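Long-range contacts in predicted HD superfamily hydrolase (uncultured Thermotogales bacterium, PDB 2PQ7), which probably acts as a metal-dependent hydrolase of the HD superfamily, with iron ions bound at its helical core: residues A[39-44]-A[129-134]; A[135-140]-A[200-205]. All blocks are in the same frame, centred on the assembly; numbering follows the deposited sequence.

Contact 1: A[39-44]-A[129-134]. With FE (Fe (III) ion), chain C.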
# COMPACT_ATOMS: atom_id res chain seq x y z
N PHE A 39 5.83 -17.41 8.20
CA PHE A 39 6.57 -16.63 9.17
C PHE A 39 5.72 -15.51 9.75
O PHE A 39 5.79 -15.26 10.95
CB PHE A 39 7.82 -16.05 8.53
CG PHE A 39 8.78 -17.09 8.05
CD1 PHE A 39 9.00 -18.25 8.78
CD2 PHE A 39 9.48 -16.91 6.87
CE1 PHE A 39 9.89 -19.21 8.34
CE2 PHE A 39 10.39 -17.86 6.43
CZ PHE A 39 10.59 -19.02 7.18
N ARG A 40 4.87 -14.88 8.95
CA ARG A 40 4.00 -13.82 9.49
C ARG A 40 2.98 -14.41 10.47
O ARG A 40 2.62 -13.79 11.48
CB ARG A 40 3.33 -13.06 8.35
CG ARG A 40 4.36 -12.26 7.52
CD ARG A 40 3.70 -11.30 6.60
NE ARG A 40 2.76 -11.94 5.70
CZ ARG A 40 3.05 -12.47 4.50
NH1 ARG A 40 4.26 -12.42 3.97
NH2 ARG A 40 2.11 -13.06 3.83
N VAL A 41 2.46 -15.60 10.15
CA VAL A 41 1.51 -16.29 11.06
C VAL A 41 2.20 -16.62 12.39
O VAL A 41 1.64 -16.46 13.48
CB VAL A 41 0.88 -17.52 10.38
CG1 VAL A 41 -0.03 -18.30 11.40
CG2 VAL A 41 0.02 -17.07 9.23
N MSE A 42 3.44 -17.10 12.33
CA MSE A 42 4.11 -17.37 13.55
C MSE A 42 4.36 -16.08 14.37
O MSE A 42 4.22 -16.10 15.59
CB MSE A 42 5.35 -18.18 13.31
CG MSE A 42 6.02 -18.50 14.60
SE MSE A 42 7.35 -17.18 14.92
CE MSE A 42 8.37 -17.91 13.87
N GLU A 43 4.66 -14.97 13.70
CA GLU A 43 4.81 -13.69 14.42
C GLU A 43 3.50 -13.32 15.10
O GLU A 43 3.50 -12.91 16.27
CB GLU A 43 5.26 -12.57 13.47
CG GLU A 43 6.66 -12.78 12.94
CD GLU A 43 7.73 -12.74 14.03
OE1 GLU A 43 7.48 -12.13 15.09
OE2 GLU A 43 8.83 -13.31 13.80
N ASN A 44 2.37 -13.46 14.40
CA ASN A 44 1.06 -13.17 14.97
C ASN A 44 0.77 -14.10 16.14
O ASN A 44 0.28 -13.68 17.19
CB ASN A 44 -0.02 -13.37 13.95
CG ASN A 44 0.07 -12.42 12.78
OD1 ASN A 44 0.71 -11.37 12.85
ND2 ASN A 44 -0.59 -12.78 11.70
N GLN A 129 -5.78 -20.28 14.35
CA GLN A 129 -6.72 -19.76 13.39
C GLN A 129 -6.74 -18.25 13.38
O GLN A 129 -6.71 -17.65 12.30
CB GLN A 129 -8.10 -20.34 13.62
CG GLN A 129 -9.01 -20.01 12.51
CD GLN A 129 -10.27 -20.88 12.54
OE1 GLN A 129 -11.14 -20.71 13.39
NE2 GLN A 129 -10.37 -21.81 11.60
N ASP A 130 -6.69 -17.60 14.54
CA ASP A 130 -6.63 -16.17 14.57
C ASP A 130 -5.37 -15.66 13.87
O ASP A 130 -5.44 -14.69 13.10
CB ASP A 130 -6.60 -15.64 16.01
CG ASP A 130 -7.94 -15.69 16.71
OD1 ASP A 130 -9.00 -16.02 16.08
OD2 ASP A 130 -7.94 -15.33 17.93
N ALA A 131 -4.24 -16.23 14.20
CA ALA A 131 -2.95 -15.83 13.67
C ALA A 131 -2.90 -15.95 12.13
O ALA A 131 -2.32 -15.09 11.42
CB ALA A 131 -1.87 -16.68 14.29
N ASP A 132 -3.51 -17.02 11.63
CA ASP A 132 -3.57 -17.30 10.20
C ASP A 132 -4.45 -16.25 9.54
O ASP A 132 -4.05 -15.59 8.56
CB ASP A 132 -4.15 -18.69 10.00
CG ASP A 132 -4.07 -19.20 8.56
OD1 ASP A 132 -3.01 -18.98 7.91
OD2 ASP A 132 -5.06 -19.83 8.13
N ARG A 133 -5.65 -16.05 10.10
CA ARG A 133 -6.60 -15.15 9.45
C ARG A 133 -6.19 -13.71 9.53
O ARG A 133 -6.50 -12.92 8.61
CB ARG A 133 -8.02 -15.36 9.98
CG ARG A 133 -8.55 -16.73 9.72
CD ARG A 133 -9.86 -17.05 10.39
NE ARG A 133 -10.89 -16.13 9.90
CZ ARG A 133 -11.39 -15.07 10.55
NH1 ARG A 133 -11.05 -14.76 11.80
NH2 ARG A 133 -12.30 -14.33 9.93
N LEU A 134 -5.40 -13.32 10.55
CA LEU A 134 -4.95 -11.93 10.64
C LEU A 134 -4.08 -11.56 9.43
O LEU A 134 -3.93 -10.39 9.12
CB LEU A 134 -4.08 -11.70 11.89
CG LEU A 134 -4.79 -11.39 13.20
CD1 LEU A 134 -3.79 -11.43 14.39
CD2 LEU A 134 -5.46 -9.97 13.07
FE FE C . -1.98 -20.33 6.63
O HOH W 1 -3.61 -21.61 6.71
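The side-chain amide of Asn44 reaches across to helix 123-133 and gives its ND2 to the carbonyl oxygen of Ala131, ND2 to O being 2.9 Å. The bond is nearly straight, with 168° at the hydrogen. It meets a lone pair in the carbonyl plane, and Ala131 O lies almost in the plane of the Asn44 amide, so both partners are well aligned. Asparagine suits this buried place: its short arm spans the gap, and the other end of the amide, OD1, has a weak hydrogen bond from Arg202.

The axes of the two helices come within 8.0 Å at an angle of 130°, and the small Ala131 faces the other helix here. Ala131 CB lies 3.8 Å from Asn44 CB and 3.6 Å from the Val41 carbonyl oxygen. Val41 sets its two methyls against Ala131 and its neighbour Asp132: CG1 packs against the Ala131 methyl and comes within 3.7 Å of Asp132 N, while CG2 sits beside the Asp132 carboxylate. Leu134 CB also touches Asn44 ND2, the two side chains crossing at a slant.

Asp132 belongs to the HD-domain metal site. With CG anti to the backbone N (chi1 -171°), its carboxylate leaves the helix toward the iron, and OD1 binds the metal at 2.1 Å, together with His37, His66 and Asp67. OD2, 3.5 Å from the iron, is not a ligand. It accepts a hydrogen bond instead from water 1, which is itself bound to the metal, with 2.7 Å between OD2 and the water oxygen.

Val41 CG2 lies against OD1 as an apolar neighbour. The carboxylate is thus held at both oxygens, by the iron through OD1 and by the metal-bound water through OD2, which restrains its rotation.

Contact 2: A[135-140]-A[200-205]; sequences DAIGAV and EDRYSF
Arg202 sets off from its helix with CG anti to the carbonyl carbon (chi1 -70°) and then runs fully extended to NE, laying its chain across Ile137, whose CG1 stands between the backbone N and the carbonyl carbon (chi1 58°). The place is the connection between two helices of the all-helical HD fold, where the chain turns into helix 139-147 and the long helix 193-217 passes by.

Ile137 CG1 rests 3.9 Å from Arg202 CB and also meets CD, so the aliphatic part of the arginine is used as packing surface. Its polar end is used separately: NH1 donates to Ile137 O at 3.2 Å. This bond is bent, 141° at the hydrogen, and the oxygen is tilted out of the guanidinium plane. NH1 also has a weak hydrogen bond to Leu134 O. Arginine suits the position because one long side chain both covers the turn and binds its carbonyl groups.

Gly138, the N-cap residue of helix 139-147, has its CA only 4.1 Å from Arg202 CB. With its positive phi, a side chain here would run into the Ile137 carbonyl oxygen, reason enough for glycine, and would also crowd Arg202 CD. One residue on, Ala139 CB touches Phe205 CE2 at 4.1 Å. The Phe205 ring also meets Phe205 of the second subunit, and the amides of Ala139 and Val140 bind Glu216 of that subunit, so the start of the helix lies at the dimer interface.

Asp135 is a second-shell residue: OD2 hydrogen-bonds ND1 of the iron ligand His37 and so would help orient its imidazole. OD1 is linked to the arginine indirectly. Water 2 donates to Asp135 OD1 at 2.8 Å and, in the plane of the guanidinium at its edge, accepts from Arg202 NH1 at 2.9 Å.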
# COMPACT_ATOMS: atom_id res chain seq x y z
N ASP A 135 -3.48 -12.55 8.78
CA ASP A 135 -2.59 -12.28 7.64
C ASP A 135 -3.32 -11.76 6.40
O ASP A 135 -2.66 -11.29 5.48
CB ASP A 135 -1.75 -13.51 7.30
CG ASP A 135 -0.51 -13.14 6.48
OD1 ASP A 135 0.22 -12.21 6.90
OD2 ASP A 135 -0.29 -13.81 5.46
N ALA A 136 -4.65 -11.85 6.35
CA ALA A 136 -5.43 -11.32 5.26
C ALA A 136 -5.58 -9.78 5.31
O ALA A 136 -6.05 -9.17 4.34
CB ALA A 136 -6.77 -11.94 5.25
N ILE A 137 -5.20 -9.16 6.42
CA ILE A 137 -5.31 -7.72 6.58
C ILE A 137 -4.07 -7.03 7.08
O ILE A 137 -3.22 -7.61 7.74
CB ILE A 137 -6.49 -7.32 7.46
CG1 ILE A 137 -6.40 -7.96 8.84
CG2 ILE A 137 -7.80 -7.71 6.78
CD1 ILE A 137 -7.60 -7.68 9.72
N GLY A 138 -3.97 -5.74 6.77
CA GLY A 138 -2.82 -4.98 7.20
C GLY A 138 -2.00 -4.44 6.03
O GLY A 138 -2.39 -4.58 4.87
N ALA A 139 -0.85 -3.87 6.36
CA ALA A 139 0.03 -3.24 5.39
C ALA A 139 0.61 -4.23 4.39
O ALA A 139 0.64 -3.97 3.18
CB ALA A 139 1.13 -2.52 6.09
N VAL A 140 1.05 -5.40 4.85
CA VAL A 140 1.62 -6.38 3.92
C VAL A 140 0.55 -6.89 2.98
O VAL A 140 0.80 -7.06 1.79
CB VAL A 140 2.34 -7.55 4.66
CG1 VAL A 140 2.83 -8.59 3.67
CG2 VAL A 140 3.51 -7.03 5.49
N GLU A 200 -8.88 -5.18 14.60
CA GLU A 200 -9.48 -3.85 14.58
C GLU A 200 -8.47 -2.79 14.13
O GLU A 200 -8.77 -1.92 13.31
CB GLU A 200 -10.00 -3.49 15.97
CG GLU A 200 -10.66 -2.13 16.07
N ASP A 201 -7.26 -2.88 14.66
CA ASP A 201 -6.21 -1.97 14.34
C ASP A 201 -5.81 -2.09 12.85
O ASP A 201 -5.73 -1.07 12.12
CB ASP A 201 -5.05 -2.30 15.24
CG ASP A 201 -3.83 -1.47 14.98
OD1 ASP A 201 -3.90 -0.21 15.04
OD2 ASP A 201 -2.76 -2.08 14.76
N ARG A 202 -5.55 -3.31 12.39
CA ARG A 202 -5.20 -3.50 10.99
C ARG A 202 -6.33 -3.08 10.05
O ARG A 202 -6.05 -2.46 9.01
CB ARG A 202 -4.83 -4.94 10.72
CG ARG A 202 -3.53 -5.30 11.35
CD ARG A 202 -3.24 -6.75 11.05
NE ARG A 202 -2.00 -7.19 11.66
CZ ARG A 202 -1.32 -8.26 11.28
NH1 ARG A 202 -1.72 -8.98 10.25
NH2 ARG A 202 -0.17 -8.55 11.86
N TYR A 203 -7.57 -3.42 10.37
CA TYR A 203 -8.72 -3.08 9.55
C TYR A 203 -8.90 -1.55 9.44
O TYR A 203 -9.18 -1.02 8.37
CB TYR A 203 -9.96 -3.74 10.14
CG TYR A 203 -11.20 -3.61 9.30
CD1 TYR A 203 -12.05 -2.52 9.44
CD2 TYR A 203 -11.51 -4.57 8.36
CE1 TYR A 203 -13.18 -2.39 8.66
CE2 TYR A 203 -12.64 -4.45 7.57
CZ TYR A 203 -13.47 -3.35 7.73
OH TYR A 203 -14.60 -3.23 6.94
N SER A 204 -8.74 -0.85 10.56
CA SER A 204 -8.85 0.61 10.55
C SER A 204 -7.71 1.25 9.73
O SER A 204 -7.88 2.36 9.20
CB SER A 204 -8.87 1.16 11.97
OG SER A 204 -10.02 0.70 12.64
N PHE A 205 -6.55 0.60 9.67
CA PHE A 205 -5.46 1.07 8.82
C PHE A 205 -5.81 0.84 7.35
O PHE A 205 -5.60 1.74 6.51
CB PHE A 205 -4.11 0.41 9.18
CG PHE A 205 -2.97 0.91 8.35
CD1 PHE A 205 -2.48 2.17 8.58
CD2 PHE A 205 -2.48 0.19 7.28
CE1 PHE A 205 -1.45 2.69 7.82
CE2 PHE A 205 -1.43 0.72 6.50
CZ PHE A 205 -0.96 1.97 6.77
O HOH W 2 0.08 -11.05 9.39

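Contact 1 lies near the centre of the chain, where two helices cross and one supplies an iron ligand. Contact 2 is also largely buried, but farther out, and there a turn and helix start meet the long helix 193-217 beside the second subunit. The first relies on close helix packing, a well-aligned amide bond and metal coordination, the second on one long arginine and a bridging water. Residues 129-134 run directly into 135-140, and the contacts touch. Arg40 NE forms a salt bridge with Asp135 OD1 at 2.8 Å, joining helix 35-52 to the turn, while the same aspartate's other oxygen holds His37.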